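Local coordinates for N-acetylmuramoyl-l-alanine amidase (Bartonella henselae, PDB 3NE8), which probably hydrolyses the amide bond between N-acetylmuramic acid and L-alanine in peptidoglycan, as a zinc-dependent amidase of cell-wall remodelling at bacterial division, at residues A83-Y97 with V187-D199. Residues are numbered along the deposited sequence; the frame is centred on the assembly and turned at random.
Sequences ADTIDVHSLRGATVY and VLIEIGYLSNKED. With ZN (zinc ion), chain B.
Asp84 and Glu190 bring two carboxylates together at the zinc site of the N-acetylmuramoyl-L-alanine amidase domain, a mixed six-stranded sheet flanked by helices, and illustrate how a metal ligand is held by its second shell. Asp84 holds the zinc ion with both oxygens, OD1 at 2.1 Å and OD2 more loosely at 2.6 Å, in a site completed by His13, Glu28, His82 and Glu115; OD2 also lies 2.5 Å from Glu190 OE2. The two carboxylate planes are turned 65° apart. A bend at chi2 (-75°) turns the Glu190 carboxylate to Asp84, where OE1 accepts from Asp84 N on its syn side, 23° out of the carboxylate plane. Behind it, strands 94-97 and 187-190 pair antiparallel, Thr95 opposite Glu190, and the CG of Glu190 meets the edge of the Tyr97 ring at CE2. Further out, Tyr193 OH is gripped by two hydroxyls, Thr95 OG1 at 2.7 Å and Tyr97 OH at 2.9 Å, and Ile86 CD1 sits over one face of the Tyr193 ring in a CH-pi contact. Beyond the ring, Ser195 OG accepts from Ile86 N, and Asn196, N-cap of helix 197-203, donates from ND2 to His89 O. Asp199 closes the outer end: OD1 salt-bridges Arg92 NE, whereas OD2 takes Gly93 N on its syn lone pair at 2.9 Å and Tyr193 N on its anti one.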
ATOM      1  N   ALA A  83     -18.871  14.948   9.453  1.00  9.18           N
ATOM      2  CA  ALA A  83     -19.872  14.245  10.246  1.00 10.33           C
ATOM      3  C   ALA A  83     -21.247  14.599   9.681  1.00 11.02           C
ATOM      4  O   ALA A  83     -22.012  15.366  10.270  1.00 12.28           O
ATOM      5  CB  ALA A  83     -19.762  14.621  11.713  1.00 12.39           C
ATOM      6  N   ASP A  84     -21.545  14.041   8.517  1.00 11.01           N
ATOM      7  CA  ASP A  84     -22.667  14.492   7.714  1.00 11.92           C
ATOM      8  C   ASP A  84     -23.989  13.826   8.031  1.00 12.66           C
ATOM      9  O   ASP A  84     -24.064  12.861   8.788  1.00 12.49           O
ATOM     10  CB  ASP A  84     -22.341  14.268   6.238  1.00 13.30           C
ATOM     11  CG  ASP A  84     -21.309  15.243   5.737  1.00 15.31           C
ATOM     12  OD1 ASP A  84     -21.627  16.450   5.706  1.00 16.37           O
ATOM     13  OD2 ASP A  84     -20.179  14.828   5.410  1.00 14.80           O
ATOM     14  N   THR A  85     -25.042  14.376   7.448  1.00 14.13           N
ATOM     15  CA  THR A  85     -26.328  13.705   7.414  0.53 16.79           C
ATOM     16  C   THR A  85     -26.401  12.921   6.111  1.00 21.78           C
ATOM     17  O   THR A  85     -26.048  13.446   5.053  1.00 24.63           O
ATOM     18  CB  THR A  85     -27.486  14.714   7.463  0.53 21.68           C
ATOM     19  OG1 THR A  85     -27.650  15.186   8.804  0.53 22.86           O
ATOM     20  CG2 THR A  85     -28.783  14.065   7.003  0.53 23.09           C
ATOM     21  N   ILE A  86     -26.826  11.664   6.183  1.00 21.30           N
ATOM     22  CA  ILE A  86     -27.015  10.867   4.970  1.00 22.24           C
ATOM     23  C   ILE A  86     -28.488  10.515   4.850  1.00 30.72           C
ATOM     24  O   ILE A  86     -29.251  10.678   5.804  1.00 26.60           O
ATOM     25  CB  ILE A  86     -26.114   9.604   4.901  1.00 23.67           C
ATOM     26  CG1 ILE A  86     -26.101   8.850   6.228  1.00 25.96           C
ATOM     27  CG2 ILE A  86     -24.692   9.981   4.492  1.00 26.09           C
ATOM     28  CD1 ILE A  86     -25.271   7.577   6.183  1.00 25.89           C
ATOM     29  N   ASP A  87     -28.883  10.046   3.671  1.00 33.32           N
ATOM     30  CA  ASP A  87     -30.296   9.894   3.346  1.00 36.75           C
ATOM     31  C   ASP A  87     -30.998   8.866   4.232  1.00 36.54           C
ATOM     32  O   ASP A  87     -32.169   9.025   4.580  1.00 40.07           O
ATOM     33  CB  ASP A  87     -30.460   9.553   1.862  1.00 38.22           C
ATOM     34  CG  ASP A  87     -29.863  10.618   0.954  1.00 39.36           C
ATOM     35  OD1 ASP A  87     -29.586  11.738   1.443  1.00 37.04           O
ATOM     36  OD2 ASP A  87     -29.674  10.337  -0.250  1.00 38.33           O
ATOM     37  N   VAL A  88     -30.272   7.818   4.603  1.00 32.20           N
ATOM     38  CA  VAL A  88     -30.816   6.766   5.452  1.00 30.02           C
ATOM     39  C   VAL A  88     -30.316   6.976   6.876  1.00 26.97           C
ATOM     40  O   VAL A  88     -29.115   6.913   7.133  1.00 24.70           O
ATOM     41  CB  VAL A  88     -30.397   5.373   4.940  1.00 31.93           C
ATOM     42  CG1 VAL A  88     -30.941   4.284   5.847  1.00 31.79           C
ATOM     43  CG2 VAL A  88     -30.870   5.174   3.507  1.00 36.31           C
ATOM     44  N   HIS A  89     -31.241   7.211   7.800  1.00 22.69           N
ATOM     45  CA  HIS A  89     -30.902   7.563   9.180  0.58 21.52           C
ATOM     46  C   HIS A  89     -30.388   6.377  10.000  1.00 23.42           C
ATOM     47  O   HIS A  89     -29.800   6.555  11.066  1.00 24.55           O
ATOM     48  CB  HIS A  89     -32.113   8.182   9.886  0.58 23.85           C
ATOM     49  CG  HIS A  89     -33.171   7.188  10.256  0.58 27.54           C
ATOM     50  ND1 HIS A  89     -34.294   6.973   9.485  0.58 32.42           N
ATOM     51  CD2 HIS A  89     -33.273   6.346  11.311  0.58 27.00           C
ATOM     52  CE1 HIS A  89     -35.041   6.041  10.050  0.58 30.26           C
ATOM     53  NE2 HIS A  89     -34.444   5.644  11.158  0.58 28.37           N
ATOM     54  N   SER A  90     -30.624   5.163   9.509  1.00 22.93           N
ATOM     55  CA  SER A  90     -30.209   3.959  10.228  1.00 26.17           C
ATOM     56  C   SER A  90     -28.733   3.643   9.990  1.00 25.09           C
ATOM     57  O   SER A  90     -28.138   2.825  10.698  1.00 28.41           O
ATOM     58  CB  SER A  90     -31.071   2.764   9.812  1.00 30.40           C
ATOM     59  OG  SER A  90     -30.977   2.541   8.416  1.00 35.72           O
ATOM     60  N   LEU A  91     -28.158   4.284   8.979  1.00 21.04           N
ATOM     61  CA  LEU A  91     -26.752   4.111   8.635  1.00 21.38           C
ATOM     62  C   LEU A  91     -25.857   4.832   9.636  1.00 17.79           C
ATOM     63  O   LEU A  91     -26.081   5.999   9.978  1.00 18.54           O
ATOM     64  CB  LEU A  91     -26.483   4.630   7.222  1.00 29.89           C
ATOM     65  CG  LEU A  91     -26.769   3.687   6.049  1.00 41.95           C
ATOM     66  CD1 LEU A  91     -27.130   4.459   4.796  1.00 43.20           C
ATOM     67  CD2 LEU A  91     -25.566   2.811   5.790  1.00 44.97           C
ATOM     68  N   ARG A  92     -24.837   4.136  10.116  1.00 16.53           N
ATOM     69  CA  ARG A  92     -23.946   4.726  11.099  1.00 15.60           C
ATOM     70  C   ARG A  92     -22.586   4.062  11.039  1.00 14.18           C
ATOM     71  O   ARG A  92     -22.431   2.967  10.478  1.00 16.35           O
ATOM     72  CB  ARG A  92     -24.528   4.589  12.505  1.00 20.44           C
ATOM     73  CG  ARG A  92     -24.751   3.156  12.939  1.00 21.10           C
ATOM     74  CD  ARG A  92     -25.203   3.082  14.386  1.00 26.92           C
ATOM     75  NE  ARG A  92     -24.171   3.573  15.293  1.00 28.20           N
ATOM     76  CZ  ARG A  92     -24.012   3.154  16.544  1.00 34.31           C
ATOM     77  NH1 ARG A  92     -24.823   2.230  17.047  1.00 33.08           N
ATOM     78  NH2 ARG A  92     -23.041   3.658  17.292  1.00 38.72           N
ATOM     79  N   GLY A  93     -21.595   4.734  11.612  1.00 14.33           N
ATOM     80  CA  GLY A  93     -20.257   4.186  11.711  1.00 13.86           C
ATOM     81  C   GLY A  93     -19.230   4.957  10.908  1.00 13.96           C
ATOM     82  O   GLY A  93     -19.546   5.621   9.918  1.00 15.38           O
ATOM     83  N   ALA A  94     -17.981   4.873  11.341  1.00 12.15           N
ATOM     84  CA  ALA A  94     -16.892   5.535  10.635  1.00 12.35           C
ATOM     85  C   ALA A  94     -16.799   5.027   9.198  1.00 11.69           C
ATOM     86  O   ALA A  94     -17.015   3.841   8.931  1.00 12.94           O
ATOM     87  CB  ALA A  94     -15.576   5.327  11.374  1.00 14.07           C
ATOM     88  N   THR A  95     -16.478   5.937   8.280  1.00 10.76           N
ATOM     89  CA  THR A  95     -16.356   5.625   6.862  1.00 11.16           C
ATOM     90  C   THR A  95     -15.185   6.411   6.296  1.00 10.42           C
ATOM     91  O   THR A  95     -14.927   7.543   6.720  1.00 10.95           O
ATOM     92  CB  THR A  95     -17.611   6.073   6.067  1.00 11.70           C
ATOM     93  OG1 THR A  95     -18.800   5.757   6.798  1.00 12.43           O
ATOM     94  CG2 THR A  95     -17.683   5.400   4.708  1.00 12.78           C
ATOM     95  N   VAL A  96     -14.488   5.826   5.324  1.00  9.74           N
ATOM     96  CA  VAL A  96     -13.444   6.539   4.593  1.00 10.23           C
ATOM     97  C   VAL A  96     -13.790   6.551   3.114  1.00 10.76           C
ATOM     98  O   VAL A  96     -14.080   5.495   2.522  1.00 11.83           O
ATOM     99  CB  VAL A  96     -12.049   5.924   4.791  1.00 11.64           C
ATOM    100  CG1 VAL A  96     -10.992   6.812   4.141  1.00 12.10           C
ATOM    101  CG2 VAL A  96     -11.745   5.724   6.261  1.00 13.57           C
ATOM    102  N   TYR A  97     -13.763   7.734   2.515  1.00  9.72           N
ATOM    103  CA  TYR A  97     -14.024   7.907   1.093  1.00  9.58           C
ATOM    104  C   TYR A  97     -12.773   8.349   0.354  1.00 10.01           C
ATOM    105  O   TYR A  97     -12.003   9.183   0.835  1.00  9.41           O
ATOM    106  CB  TYR A  97     -15.121   8.954   0.838  1.00 10.26           C
ATOM    107  CG  TYR A  97     -16.468   8.589   1.401  1.00 10.64           C
ATOM    108  CD1 TYR A  97     -17.433   7.991   0.601  1.00 11.48           C
ATOM    109  CD2 TYR A  97     -16.779   8.839   2.729  1.00 11.67           C
ATOM    110  CE1 TYR A  97     -18.679   7.653   1.118  1.00 12.55           C
ATOM    111  CE2 TYR A  97     -18.010   8.505   3.253  1.00 11.66           C
ATOM    112  CZ  TYR A  97     -18.961   7.908   2.446  1.00 11.17           C
ATOM    113  OH  TYR A  97     -20.200   7.551   2.956  1.00 13.33           O
ATOM    114  N   VAL A 187      -8.079  11.681   1.475  1.00  7.97           N
ATOM    115  CA  VAL A 187      -9.260  10.926   1.854  1.00  8.40           C
ATOM    116  C   VAL A 187     -10.227  11.831   2.598  1.00  8.15           C
ATOM    117  O   VAL A 187      -9.826  12.852   3.182  1.00  8.71           O
ATOM    118  CB  VAL A 187      -8.925   9.695   2.747  1.00  8.52           C
ATOM    119  CG1 VAL A 187      -7.959   8.748   2.038  1.00 10.16           C
ATOM    120  CG2 VAL A 187      -8.376  10.120   4.110  1.00 10.41           C
ATOM    121  N   LEU A 188     -11.494  11.438   2.606  1.00  8.68           N
ATOM    122  CA  LEU A 188     -12.519  12.097   3.394  1.00  8.55           C
ATOM    123  C   LEU A 188     -13.005  11.099   4.432  1.00  9.28           C
ATOM    124  O   LEU A 188     -13.446   9.995   4.090  1.00  9.83           O
ATOM    125  CB  LEU A 188     -13.664  12.577   2.495  1.00  9.85           C
ATOM    126  CG  LEU A 188     -14.780  13.383   3.164  1.00  9.18           C
ATOM    127  CD1 LEU A 188     -15.400  14.349   2.164  1.00 12.43           C
ATOM    128  CD2 LEU A 188     -15.838  12.498   3.794  1.00 11.37           C
ATOM    129  N   ILE A 189     -12.894  11.456   5.704  1.00  9.35           N
ATOM    130  CA  ILE A 189     -13.309  10.560   6.774  1.00  8.96           C
ATOM    131  C   ILE A 189     -14.572  11.080   7.419  1.00  8.91           C
ATOM    132  O   ILE A 189     -14.615  12.224   7.879  1.00  9.86           O
ATOM    133  CB  ILE A 189     -12.227  10.404   7.847  1.00  9.16           C
ATOM    134  CG1 ILE A 189     -10.956   9.831   7.218  1.00 10.74           C
ATOM    135  CG2 ILE A 189     -12.721   9.508   8.984  1.00 11.58           C
ATOM    136  CD1 ILE A 189      -9.817   9.618   8.198  1.00 12.39           C
ATOM    137  N   GLU A 190     -15.622  10.264   7.401  1.00 10.22           N
ATOM    138  CA  GLU A 190     -16.805  10.543   8.201  1.00 10.65           C
ATOM    139  C   GLU A 190     -16.544   9.932   9.558  1.00 11.69           C
ATOM    140  O   GLU A 190     -16.418   8.712   9.685  1.00 12.20           O
ATOM    141  CB  GLU A 190     -18.060   9.919   7.587  1.00 12.65           C
ATOM    142  CG  GLU A 190     -18.456  10.502   6.246  1.00 12.96           C
ATOM    143  CD  GLU A 190     -19.091  11.877   6.328  1.00 12.93           C
ATOM    144  OE1 GLU A 190     -19.410  12.355   7.439  1.00 11.99           O
ATOM    145  OE2 GLU A 190     -19.281  12.485   5.245  1.00 13.95           O
ATOM    146  N   ILE A 191     -16.405  10.765  10.579  1.00 10.98           N
ATOM    147  CA  ILE A 191     -16.139  10.165  11.866  0.58 12.94           C
ATOM    148  C   ILE A 191     -17.404   9.498  12.393  1.00 11.23           C
ATOM    149  O   ILE A 191     -17.295   8.528  13.148  1.00 12.79           O
ATOM    150  CB  ILE A 191     -15.525  11.129  12.854  0.58 12.08           C
ATOM    151  CG1 ILE A 191     -16.454  12.318  13.031  0.58  9.65           C
ATOM    152  CG2 ILE A 191     -14.151  11.560  12.363  0.58 16.75           C
ATOM    153  CD1 ILE A 191     -16.065  13.236  14.165  0.58 15.37           C
ATOM    154  N   GLY A 192     -18.568   9.962  11.933  1.00 11.18           N
ATOM    155  CA  GLY A 192     -19.862   9.343  12.182  1.00 11.80           C
ATOM    156  C   GLY A 192     -20.900  10.170  11.446  1.00 11.94           C
ATOM    157  O   GLY A 192     -20.556  11.191  10.857  1.00 14.68           O
ATOM    158  N   TYR A 193     -22.164   9.755  11.486  1.00 11.72           N
ATOM    159  CA  TYR A 193     -23.209  10.492  10.785  1.00 12.11           C
ATOM    160  C   TYR A 193     -24.155  11.165  11.762  1.00 12.60           C
ATOM    161  O   TYR A 193     -24.807  10.505  12.564  1.00 12.82           O
ATOM    162  CB  TYR A 193     -23.975   9.569   9.828  1.00 13.03           C
ATOM    163  CG  TYR A 193     -23.067   9.032   8.746  1.00 13.86           C
ATOM    164  CD1 TYR A 193     -22.828   9.761   7.588  1.00 14.10           C
ATOM    165  CD2 TYR A 193     -22.403   7.823   8.909  1.00 12.61           C
ATOM    166  CE1 TYR A 193     -21.964   9.289   6.601  1.00 13.68           C
ATOM    167  CE2 TYR A 193     -21.539   7.339   7.925  1.00 13.91           C
ATOM    168  CZ  TYR A 193     -21.327   8.076   6.776  1.00 12.25           C
ATOM    169  OH  TYR A 193     -20.478   7.612   5.795  1.00 13.21           O
ATOM    170  N   LEU A 194     -24.244  12.486  11.690  1.00 11.55           N
ATOM    171  CA  LEU A 194     -25.136  13.212  12.585  1.00 13.20           C
ATOM    172  C   LEU A 194     -26.619  12.925  12.327  1.00 14.18           C
ATOM    173  O   LEU A 194     -27.473  13.315  13.122  1.00 15.12           O
ATOM    174  CB  LEU A 194     -24.844  14.712  12.538  1.00 13.88           C
ATOM    175  CG  LEU A 194     -23.663  15.124  13.419  1.00 13.04           C
ATOM    176  CD1 LEU A 194     -23.267  16.572  13.195  1.00 13.47           C
ATOM    177  CD2 LEU A 194     -23.989  14.899  14.891  1.00 16.21           C
ATOM    178  N   SER A 195     -26.924  12.236  11.228  1.00 15.57           N
ATOM    179  CA  SER A 195     -28.286  11.790  10.944  1.00 15.27           C
ATOM    180  C   SER A 195     -28.686  10.591  11.797  1.00 16.07           C
ATOM    181  O   SER A 195     -29.862  10.236  11.857  1.00 18.35           O
ATOM    182  CB  SER A 195     -28.450  11.460   9.456  1.00 15.72           C
ATOM    183  OG  SER A 195     -27.297  10.810   8.942  1.00 15.68           O
ATOM    184  N   ASN A 196     -27.711   9.960  12.442  1.00 14.81           N
ATOM    185  CA  ASN A 196     -27.968   8.806  13.296  1.00 14.76           C
ATOM    186  C   ASN A 196     -27.780   9.162  14.765  1.00 14.08           C
ATOM    187  O   ASN A 196     -26.758   9.733  15.147  1.00 14.88           O
ATOM    188  CB  ASN A 196     -27.035   7.655  12.918  1.00 16.54           C
ATOM    189  CG  ASN A 196     -27.239   6.446  13.790  1.00 16.36           C
ATOM    190  OD1 ASN A 196     -26.630   6.320  14.852  1.00 17.47           O
ATOM    191  ND2 ASN A 196     -28.127   5.551  13.359  1.00 16.50           N
ATOM    192  N   LYS A 197     -28.771   8.826  15.586  1.00 16.64           N
ATOM    193  CA  LYS A 197     -28.795   9.261  16.980  1.00 18.35           C
ATOM    194  C   LYS A 197     -27.685   8.655  17.816  1.00 16.88           C
ATOM    195  O   LYS A 197     -27.175   9.301  18.733  1.00 17.36           O
ATOM    196  CB  LYS A 197     -30.141   8.921  17.614  1.00 20.76           C
ATOM    197  CG  LYS A 197     -31.302   9.588  16.930  1.00 22.59           C
ATOM    198  CD  LYS A 197     -31.398  11.040  17.342  1.00 22.61           C
ATOM    199  CE  LYS A 197     -32.438  11.777  16.524  1.00 27.55           C
ATOM    200  NZ  LYS A 197     -31.949  12.003  15.135  1.00 27.23           N
ATOM    201  N   GLU A 198     -27.324   7.411  17.518  1.00 16.55           N
ATOM    202  CA  GLU A 198     -26.251   6.749  18.242  1.00 16.88           C
ATOM    203  C   GLU A 198     -24.899   7.358  17.881  1.00 15.53           C
ATOM    204  O   GLU A 198     -24.061   7.596  18.757  1.00 16.82           O
ATOM    205  CB  GLU A 198     -26.267   5.241  17.984  1.00 18.07           C
ATOM    206  CG  GLU A 198     -27.485   4.541  18.563  1.00 28.20           C
ATOM    207  CD  GLU A 198     -27.606   4.737  20.060  1.00 38.32           C
ATOM    208  OE1 GLU A 198     -26.568   4.720  20.758  1.00 39.18           O
ATOM    209  OE2 GLU A 198     -28.746   4.904  20.541  1.00 41.70           O
ATOM    210  N   ASP A 199     -24.671   7.616  16.596  1.00 15.92           N
ATOM    211  CA  ASP A 199     -23.442   8.300  16.202  1.00 13.84           C
ATOM    212  C   ASP A 199     -23.349   9.681  16.850  1.00 12.96           C
ATOM    213  O   ASP A 199     -22.267  10.100  17.256  1.00 14.32           O
ATOM    214  CB  ASP A 199     -23.318   8.417  14.678  1.00 13.97           C
ATOM    215  CG  ASP A 199     -22.736   7.168  14.036  1.00 13.96           C
ATOM    216  OD1 ASP A 199     -22.627   6.122  14.721  1.00 18.11           O
ATOM    217  OD2 ASP A 199     -22.395   7.223  12.840  1.00 13.89           O
TER
HETATM  218 ZN    ZN B   1     -19.693  17.350   5.714  0.71  8.97          ZN
HETATM  219  O   HOH W   1     -27.487   8.178   9.031  1.00 18.79           O
HETATM  220  O   HOH W   2     -20.936   4.006  15.210  1.00 17.40           O